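Side-chain contacts in aldehyde dehydrogenase 12 (Zea mays, PDB 6D97), which catalyses the NAD+-dependent oxidation of L-glutamate gamma-semialdehyde to glutamate, the last step of proline catabolism in plants: residues I375-M378 with N379-K383; V312-V315 with C316-A320; L108-G111 with D112-A115; Q208-G211 with A212-G216. All blocks are in the same frame, centred on the assembly; numbering follows the deposited sequence.

Contact 1: residues I375-M378 with N379-K383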
loop_
_atom_site.group_PDB
_atom_site.type_symbol
_atom_site.label_atom_id
_atom_site.label_comp_id
_atom_site.label_asym_id
_atom_site.label_seq_id
_atom_site.Cartn_x
_atom_site.Cartn_y
_atom_site.Cartn_z
ATOM N N ILE A 375 14.483 -21.349 42.479
ATOM C CA ILE A 375 13.926 -21.680 43.787
ATOM C C ILE A 375 13.828 -20.432 44.657
ATOM O O ILE A 375 12.810 -20.194 45.318
ATOM C CB ILE A 375 14.767 -22.774 44.469
ATOM C CG1 ILE A 375 14.546 -24.133 43.794
ATOM C CG2 ILE A 375 14.431 -22.838 45.954
ATOM C CD1 ILE A 375 13.169 -24.704 44.035
ATOM N N GLU A 376 14.887 -19.613 44.671
ATOM C CA GLU A 376 14.884 -18.393 45.475
ATOM C C GLU A 376 13.739 -17.470 45.062
ATOM O O GLU A 376 13.001 -16.956 45.912
ATOM C CB GLU A 376 16.232 -17.677 45.349
ATOM C CG GLU A 376 16.381 -16.504 46.306
ATOM C CD GLU A 376 17.476 -15.543 45.891
ATOM O OE1 GLU A 376 18.631 -15.705 46.334
ATOM O OE2 GLU A 376 17.184 -14.622 45.106
ATOM N N HIS A 377 13.580 -17.247 43.752
ATOM C CA HIS A 377 12.461 -16.448 43.242
ATOM C C HIS A 377 11.122 -16.997 43.732
ATOM O O HIS A 377 10.271 -16.246 44.223
ATOM C CB HIS A 377 12.485 -16.413 41.713
ATOM C CG HIS A 377 11.406 -15.559 41.108
ATOM N ND1 HIS A 377 11.347 -14.190 41.293
ATOM C CD2 HIS A 377 10.352 -15.881 40.322
ATOM C CE1 HIS A 377 10.301 -13.710 40.648
ATOM N NE2 HIS A 377 9.685 -14.715 40.048
ATOM N N MET A 378 10.921 -18.307 43.615
ATOM C CA MET A 378 9.696 -18.933 44.109
ATOM C C MET A 378 9.482 -18.650 45.591
ATOM O O MET A 378 8.361 -18.338 46.016
ATOM C CB MET A 378 9.743 -20.449 43.878
ATOM C CG MET A 378 8.585 -21.214 44.473
ATOM S SD MET A 378 8.851 -22.999 44.352
ATOM C CE MET A 378 10.148 -23.277 45.561
ATOM N N ASN A 379 10.528 -18.787 46.401
ATOM C CA ASN A 379 10.401 -18.527 47.830
ATOM C C ASN A 379 10.131 -17.052 48.108
ATOM O O ASN A 379 9.370 -16.720 49.028
ATOM C CB ASN A 379 11.659 -19.002 48.564
ATOM C CG ASN A 379 11.754 -20.514 48.640
ATOM O OD1 ASN A 379 10.737 -21.198 48.789
ATOM N ND2 ASN A 379 12.965 -21.045 48.536
ATOM N N ASN A 380 10.751 -16.154 47.339
ATOM C CA ASN A 380 10.463 -14.732 47.494
ATOM C C ASN A 380 8.996 -14.433 47.212
ATOM O O ASN A 380 8.374 -13.627 47.914
ATOM C CB ASN A 380 11.362 -13.905 46.577
ATOM C CG ASN A 380 12.787 -13.828 47.072
ATOM O OD1 ASN A 380 13.057 -14.033 48.255
ATOM N ND2 ASN A 380 13.709 -13.518 46.169
ATOM N N LEU A 381 8.426 -15.074 46.188
ATOM C CA LEU A 381 7.006 -14.896 45.905
ATOM C C LEU A 381 6.145 -15.461 47.028
ATOM O O LEU A 381 5.109 -14.883 47.379
ATOM C CB LEU A 381 6.645 -15.556 44.574
ATOM C CG LEU A 381 7.193 -14.888 43.313
ATOM C CD1 LEU A 381 6.969 -15.762 42.098
ATOM C CD2 LEU A 381 6.520 -13.547 43.121
ATOM N N LEU A 382 6.563 -16.586 47.611
ATOM C CA LEU A 382 5.771 -17.238 48.647
ATOM C C LEU A 382 5.715 -16.443 49.943
ATOM O O LEU A 382 4.880 -16.754 50.799
ATOM C CB LEU A 382 6.315 -18.640 48.917
ATOM C CG LEU A 382 6.050 -19.635 47.785
ATOM C CD1 LEU A 382 6.719 -20.972 48.063
ATOM C CD2 LEU A 382 4.556 -19.814 47.578
ATOM N N LYS A 383 6.571 -15.432 50.112
ATOM C CA LYS A 383 6.447 -14.543 51.261
ATOM C C LYS A 383 5.192 -13.686 51.186
ATOM O O LYS A 383 4.790 -13.101 52.198
ATOM C CB LYS A 383 7.679 -13.641 51.368
ATOM C CG LYS A 383 8.978 -14.383 51.632
ATOM C CD LYS A 383 10.182 -13.470 51.466
ATOM C CE LYS A 383 11.473 -14.211 51.772
ATOM N NZ LYS A 383 12.674 -13.390 51.448
#

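Contact 2: residues V312-V315 with C316-A320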
loop_
_atom_site.group_PDB
_atom_site.type_symbol
_atom_site.label_atom_id
_atom_site.label_comp_id
_atom_site.label_asym_id
_atom_site.label_seq_id
_atom_site.Cartn_x
_atom_site.Cartn_y
_atom_site.Cartn_z
ATOM N N VAL A 312 -7.703 -24.851 25.897
ATOM C CA VAL A 312 -7.066 -23.720 26.568
ATOM C C VAL A 312 -5.966 -24.204 27.505
ATOM O O VAL A 312 -4.897 -23.590 27.601
ATOM C CB VAL A 312 -8.119 -22.879 27.313
ATOM C CG1 VAL A 312 -7.449 -21.796 28.146
ATOM C CG2 VAL A 312 -9.094 -22.266 26.320
ATOM N N ALA A 313 -6.205 -25.315 28.204
ATOM C CA ALA A 313 -5.193 -25.843 29.112
ATOM C C ALA A 313 -3.948 -26.272 28.348
ATOM O O ALA A 313 -2.821 -25.986 28.766
ATOM C CB ALA A 313 -5.765 -27.009 29.920
ATOM N N TRP A 314 -4.137 -26.957 27.218
ATOM C CA TRP A 314 -3.006 -27.398 26.409
ATOM C C TRP A 314 -2.165 -26.215 25.953
ATOM O O TRP A 314 -0.930 -26.255 26.010
ATOM C CB TRP A 314 -3.511 -28.199 25.211
ATOM C CG TRP A 314 -2.484 -28.469 24.157
ATOM C CD1 TRP A 314 -1.428 -29.330 24.236
ATOM C CD2 TRP A 314 -2.438 -27.894 22.847
ATOM N NE1 TRP A 314 -0.719 -29.318 23.057
ATOM C CE2 TRP A 314 -1.320 -28.443 22.189
ATOM C CE3 TRP A 314 -3.233 -26.968 22.166
ATOM C CZ2 TRP A 314 -0.978 -28.095 20.884
ATOM C CZ3 TRP A 314 -2.893 -26.623 20.870
ATOM C CH2 TRP A 314 -1.776 -27.185 20.244
ATOM N N VAL A 315 -2.821 -25.142 25.510
ATOM C CA VAL A 315 -2.090 -23.964 25.056
ATOM C C VAL A 315 -1.357 -23.312 26.217
ATOM O O VAL A 315 -0.232 -22.820 26.063
ATOM C CB VAL A 315 -3.050 -22.980 24.366
ATOM C CG1 VAL A 315 -2.317 -21.715 23.987
ATOM C CG2 VAL A 315 -3.660 -23.628 23.144
ATOM N N CYS A 316 -1.978 -23.305 27.398
ATOM C CA CYS A 316 -1.312 -22.774 28.583
ATOM C C CYS A 316 -0.043 -23.557 28.899
ATOM O O CYS A 316 0.993 -22.968 29.228
ATOM C CB CYS A 316 -2.269 -22.794 29.775
ATOM S SG CYS A 316 -3.419 -21.398 29.868
ATOM N N ASP A 317 -0.100 -24.886 28.794
ATOM C CA ASP A 317 1.081 -25.695 29.080
ATOM C C ASP A 317 2.167 -25.481 28.033
ATOM O O ASP A 317 3.353 -25.383 28.371
ATOM C CB ASP A 317 0.700 -27.173 29.161
ATOM C CG ASP A 317 1.910 -28.077 29.323
ATOM O OD1 ASP A 317 2.460 -28.135 30.445
ATOM O OD2 ASP A 317 2.317 -28.717 28.327
ATOM N N GLN A 318 1.785 -25.415 26.756
ATOM C CA GLN A 318 2.777 -25.200 25.710
ATOM C C GLN A 318 3.347 -23.793 25.780
ATOM O O GLN A 318 4.554 -23.597 25.595
ATOM C CB GLN A 318 2.164 -25.467 24.335
ATOM C CG GLN A 318 1.827 -26.928 24.087
ATOM C CD GLN A 318 3.063 -27.800 23.924
ATOM O OE1 GLN A 318 3.106 -28.931 24.404
ATOM N NE2 GLN A 318 4.070 -27.278 23.238
ATOM N N ASP A 319 2.497 -22.800 26.052
ATOM C CA ASP A 319 2.972 -21.423 26.127
ATOM C C ASP A 319 3.967 -21.251 27.263
ATOM O O ASP A 319 5.011 -20.612 27.099
ATOM C CB ASP A 319 1.799 -20.460 26.302
ATOM C CG ASP A 319 1.102 -20.149 24.998
ATOM O OD1 ASP A 319 1.722 -20.321 23.929
ATOM O OD2 ASP A 319 -0.070 -19.721 25.052
ATOM N N ALA A 320 3.665 -21.828 28.425
ATOM C CA ALA A 320 4.493 -21.588 29.598
ATOM C C ALA A 320 5.741 -22.460 29.619
ATOM O O ALA A 320 6.776 -22.032 30.143
ATOM C CB ALA A 320 3.677 -21.812 30.871
HETATM O O HOH W 1 1.859 -30.495 22.191
#

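Contact 3: residues L108-G111 with D112-A115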
loop_
_atom_site.group_PDB
_atom_site.type_symbol
_atom_site.label_atom_id
_atom_site.label_comp_id
_atom_site.label_asym_id
_atom_site.label_seq_id
_atom_site.Cartn_x
_atom_site.Cartn_y
_atom_site.Cartn_z
ATOM N N LEU A 108 17.819 -9.698 -7.461
ATOM C CA LEU A 108 17.472 -10.952 -8.121
ATOM C C LEU A 108 18.328 -12.101 -7.613
ATOM O O LEU A 108 17.836 -13.226 -7.462
ATOM C CB LEU A 108 17.625 -10.806 -9.633
ATOM C CG LEU A 108 16.754 -9.695 -10.209
ATOM C CD1 LEU A 108 16.769 -9.710 -11.735
ATOM C CD2 LEU A 108 15.351 -9.841 -9.658
ATOM N N MET A 109 19.614 -11.837 -7.359
ATOM C CA MET A 109 20.511 -12.870 -6.851
ATOM C C MET A 109 20.020 -13.417 -5.522
ATOM O O MET A 109 20.073 -14.626 -5.278
ATOM C CB MET A 109 21.923 -12.305 -6.697
ATOM C CG MET A 109 22.951 -13.283 -6.147
ATOM S SD MET A 109 24.547 -12.477 -5.907
ATOM C CE MET A 109 24.199 -11.406 -4.512
ATOM N N TYR A 110 19.539 -12.541 -4.647
ATOM C CA TYR A 110 19.099 -13.023 -3.349
ATOM C C TYR A 110 17.744 -13.705 -3.438
ATOM O O TYR A 110 17.409 -14.525 -2.575
ATOM C CB TYR A 110 19.088 -11.880 -2.347
ATOM C CG TYR A 110 20.419 -11.752 -1.670
ATOM C CD1 TYR A 110 20.767 -12.606 -0.635
ATOM C CD2 TYR A 110 21.344 -10.811 -2.084
ATOM C CE1 TYR A 110 21.987 -12.512 -0.016
ATOM C CE2 TYR A 110 22.566 -10.706 -1.469
ATOM C CZ TYR A 110 22.883 -11.559 -0.437
ATOM O OH TYR A 110 24.109 -11.453 0.173
ATOM N N GLY A 111 16.955 -13.381 -4.461
ATOM C CA GLY A 111 15.816 -14.224 -4.774
ATOM C C GLY A 111 16.246 -15.639 -5.106
ATOM O O GLY A 111 15.662 -16.612 -4.620
ATOM N N ASP A 112 17.300 -15.770 -5.920
ATOM C CA ASP A 112 17.796 -17.090 -6.298
ATOM C C ASP A 112 18.448 -17.804 -5.121
ATOM O O ASP A 112 18.236 -19.007 -4.927
ATOM C CB ASP A 112 18.782 -16.974 -7.460
ATOM C CG ASP A 112 18.098 -16.665 -8.778
ATOM O OD1 ASP A 112 16.875 -16.902 -8.886
ATOM O OD2 ASP A 112 18.784 -16.181 -9.704
ATOM N N ILE A 113 19.257 -17.086 -4.337
ATOM C CA ILE A 113 19.885 -17.683 -3.157
ATOM C C ILE A 113 18.823 -18.217 -2.208
ATOM O O ILE A 113 18.916 -19.345 -1.709
ATOM C CB ILE A 113 20.792 -16.658 -2.457
ATOM C CG1 ILE A 113 22.004 -16.340 -3.326
ATOM C CG2 ILE A 113 21.221 -17.176 -1.092
ATOM C CD1 ILE A 113 22.748 -15.107 -2.872
ATOM N N SER A 114 17.785 -17.414 -1.959
ATOM C CA SER A 114 16.720 -17.836 -1.055
ATOM C C SER A 114 15.995 -19.066 -1.585
ATOM O O SER A 114 15.569 -19.927 -0.805
ATOM C CB SER A 114 15.737 -16.687 -0.837
ATOM O OG SER A 114 16.393 -15.545 -0.311
ATOM N N ALA A 115 15.844 -19.169 -2.908
ATOM C CA ALA A 115 15.166 -20.324 -3.488
ATOM C C ALA A 115 15.992 -21.589 -3.300
ATOM O O ALA A 115 15.468 -22.635 -2.898
ATOM C CB ALA A 115 14.879 -20.080 -4.970
#

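Contact 4: residues Q208-G211 with A212-G216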
loop_
_atom_site.group_PDB
_atom_site.type_symbol
_atom_site.label_atom_id
_atom_site.label_comp_id
_atom_site.label_asym_id
_atom_site.label_seq_id
_atom_site.Cartn_x
_atom_site.Cartn_y
_atom_site.Cartn_z
ATOM N N GLN A 208 16.973 -12.297 10.383
ATOM C CA GLN A 208 17.521 -10.945 10.393
ATOM C C GLN A 208 18.709 -10.827 9.446
ATOM O O GLN A 208 18.907 -9.778 8.819
ATOM C CB GLN A 208 17.918 -10.536 11.815
ATOM C CG GLN A 208 16.779 -10.569 12.830
ATOM C CD GLN A 208 15.805 -9.410 12.682
ATOM O OE1 GLN A 208 15.873 -8.638 11.724
ATOM N NE2 GLN A 208 14.894 -9.278 13.644
ATOM N N LEU A 209 19.511 -11.891 9.331
ATOM C CA LEU A 209 20.636 -11.881 8.398
ATOM C C LEU A 209 20.159 -11.684 6.967
ATOM O O LEU A 209 20.675 -10.824 6.242
ATOM C CB LEU A 209 21.436 -13.180 8.513
ATOM C CG LEU A 209 22.496 -13.404 7.435
ATOM C CD1 LEU A 209 23.622 -12.398 7.608
ATOM C CD2 LEU A 209 23.024 -14.827 7.491
ATOM N N MET A 210 19.163 -12.471 6.541
ATOM C CA MET A 210 18.659 -12.343 5.178
ATOM C C MET A 210 17.974 -11.001 4.969
ATOM O O MET A 210 18.137 -10.380 3.913
ATOM C CB MET A 210 17.707 -13.492 4.842
ATOM C CG MET A 210 18.342 -14.870 4.980
ATOM S SD MET A 210 19.879 -15.048 4.044
ATOM C CE MET A 210 19.309 -14.746 2.371
ATOM N N GLY A 211 17.209 -10.537 5.962
ATOM C CA GLY A 211 16.581 -9.229 5.852
ATOM C C GLY A 211 17.590 -8.122 5.627
ATOM O O GLY A 211 17.413 -7.269 4.753
ATOM N N ALA A 212 18.677 -8.135 6.403
ATOM C CA ALA A 212 19.729 -7.142 6.220
ATOM C C ALA A 212 20.316 -7.219 4.816
ATOM O O ALA A 212 20.494 -6.194 4.147
ATOM C CB ALA A 212 20.821 -7.331 7.272
ATOM N N LEU A 213 20.614 -8.435 4.346
ATOM C CA LEU A 213 21.194 -8.589 3.017
ATOM C C LEU A 213 20.215 -8.169 1.928
ATOM O O LEU A 213 20.613 -7.538 0.940
ATOM C CB LEU A 213 21.641 -10.034 2.800
ATOM C CG LEU A 213 22.889 -10.472 3.566
ATOM C CD1 LEU A 213 23.066 -11.986 3.484
ATOM C CD2 LEU A 213 24.109 -9.755 3.026
ATOM N N TYR A 214 18.931 -8.506 2.094
ATOM C CA TYR A 214 17.934 -8.192 1.072
ATOM C C TYR A 214 17.914 -6.703 0.750
ATOM O O TYR A 214 17.865 -6.313 -0.423
ATOM C CB TYR A 214 16.542 -8.632 1.526
ATOM C CG TYR A 214 16.311 -10.123 1.622
ATOM C CD1 TYR A 214 17.085 -11.019 0.895
ATOM C CD2 TYR A 214 15.306 -10.632 2.439
ATOM C CE1 TYR A 214 16.868 -12.383 0.982
ATOM C CE2 TYR A 214 15.083 -11.990 2.539
ATOM C CZ TYR A 214 15.863 -12.864 1.807
ATOM O OH TYR A 214 15.634 -14.219 1.906
ATOM N N MET A 215 17.940 -5.855 1.778
ATOM C CA MET A 215 17.784 -4.422 1.568
ATOM C C MET A 215 19.067 -3.743 1.112
ATOM O O MET A 215 19.038 -2.545 0.811
ATOM C CB MET A 215 17.275 -3.752 2.845
ATOM C CG MET A 215 15.966 -4.333 3.354
ATOM S SD MET A 215 14.719 -4.498 2.059
ATOM C CE MET A 215 14.442 -2.783 1.622
ATOM N N GLY A 216 20.177 -4.464 1.057
ATOM C CA GLY A 216 21.422 -3.930 0.565
ATOM C C GLY A 216 22.483 -3.627 1.609
ATOM O O GLY A 216 23.444 -2.912 1.293
#

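Contact 1: residues I375-M378 with N379-K383
H377 and L381, one turn apart on helix 371-382, set an imidazole against an isobutyl group at a slant. With CG trans to the backbone N (chi1 -177°), the H377 ring swings along the helix towards its C-terminal end, and CG of L381 comes over one ring face near the rim. The closest approach is from the CD1 branch, 3.6 Å from H377 NE2. On another side of the helix, M378 and L382 run alongside each other and point the same way; CG of M378 meets CD1 of L382 at 4.1 Å. I375 and N379 are likewise side by side, with I375 CG2 3.5 Å from N379 ND2, a contact of a methyl with an amide nitrogen. The pair E376 and N380 is looser and polar: the carboxylate and amide planes are turned 41° from each other, and E376 OE2 stands 3.8 Å from N380 ND2. The other end of that amide is held, because N380 OD1 accepts a hydrogen bond of 3.3 Å from K383 NZ. A leucine in place of N380 would probably leave the K383 ammonium without this acceptor and free its long chain to wander. Beneath the side chains the regular helical bonds persist, such as N380 N to E376 O at 2.8 Å. The apolar face of the helix lies on the sheet, where M378 and L381 touch F437 of strand 437-443 and M378 and L382 touch V389 of strand 388-391, while H377, N380 and L381 reach L428 of helix 425-429.

Contact 2: residues V312-V315 with C316-A320
V315 and D319 lie side by side on helix 309-321, with V315 CG1 only 3.2 Å from D319 OD2. The same V315 receives the backbone bond from D319 N at its carbonyl O, 2.7 Å long. The carboxylate is held from elsewhere: D319 bonds T495 and the backbone N of T494, and forms a salt bridge with K300. C316 is buried against the preceding turn, its CB 3.4 Å from A313 O and its SG in loose apolar contact with V312 CG1 at 4.4 Å. Q318 passes its CG over one face of the W314 indole, 4.0 Å from the centroid of the five-membered ring, a CH-pi contact; chi1 of -68° sets this carbon beside its own backbone N, and the bend at chi2 turns the amide toward a water. That water, in the ring plane, accepts from W314 NE1 at 3.0 Å and gives a weak bond to Q318 OE1, while Q318 NE2 bonds T547 of the second subunit. The helix is the crossover of the beta-alpha-beta unit between strands 298-302 and 331-337: V315 and C316 touch K300, C316 and D319 touch Q331, and A313, C316 and D317 pack on helix 345-354.

Contact 3: residues L108-G111 with D112-A115
The phenol ring of Y110 has one face covered by I113, whose CD1 methyl stands 4.0 Å from the ring centroid and 18° off the normal, a CH-pi contact shifted toward the rim over CD1 and CE1. At the far end of the ring, Y110 OH is hydrogen-bonded to D247. The same I113 methyl also meets M109 CG at 3.8 Å, the two side chains running alongside each other, so one CD1 serves two neighbours. Y110 O takes two donors from S114: the hydroxyl OG at 2.7 Å, approaching nearly in line with the carbonyl, and the backbone N at 3.0 Å, which lies well above the carbonyl plane. The hydroxyl reaches back because its chi1 of -58° sets OG beside the backbone N, facing the preceding turn. S114 OG is also hydrogen-bonded to Y214 OH. An alanine in place of S114 would probably leave Y110 O with the backbone donor alone and Y214 OH without its hydroxyl mate. Helix 105-121 rests with one face on helix 203-214, where Y110 touches M210, L213 and Y214 and S114 touches M210; on another side D112 and A115 pack on E157 of the third subunit.

Contact 4: residues Q208-G211 with A212-G216
In the last turns of helix 203-214, the crossover from strand 191-196 to strand 218-223 in the Rossmann-type NAD-binding sheet, M210 and Y214 pack on each other. The Y214 ring lies over the carbonyl of M210, whose O stands 2.9 Å above the ring plane, offset toward the rim. That carbonyl is also gripped by the backbone N of Y214 at 2.7 Å. On the same side of the ring the M210 CB makes a CH-pi contact, 4.0 Å from the Y214 centroid, and because the methionine chain is folded at chi2 and chi3 its CE comes back to 3.7 Å from Y214 CE1. L209 and L213 lie alongside each other, their CD1 methyls 4.2 Å apart. G216 then leaves the helix with a positive phi of 106°, a Schellman motif in which G216 N bonds L213 O at 3.1 Å; a CB there would be jammed against the carbonyl O of M215. The chemistry is therefore mostly apolar, with the polar ends tied to other parts of the fold: Q208 bonds W524 and the carbonyl of G513, and Y214 bonds S114. With these side chains buried, such bonds satisfy groups that solvent could not readily reach, and the glycine allows the turn into the next strand.

Contacts 2 and 4 are buried, each on a helix of a beta-alpha-beta unit, whereas contacts 1 and 3 are partly buried: E376 and N379 of contact 1 are exposed, and D112 of contact 3 meets a neighbouring subunit. Contacts 1 and 2 both back the seven-stranded mixed sheet, yet their nearest atoms are about 12 Å apart. Contacts 3 and 4 do touch: the Y110 ring meets the M210 methyl, Y110 CB meets the Y214 ring, and the S114 and Y214 hydroxyls probably share a hydrogen bond. Carboxylates with outside cation partners mark contact 2, and a lysine-amide bond marks contact 1. Both tyrosines are covered from within their own helix, one by a methyl, the other by a backbone carbonyl together with a methionine.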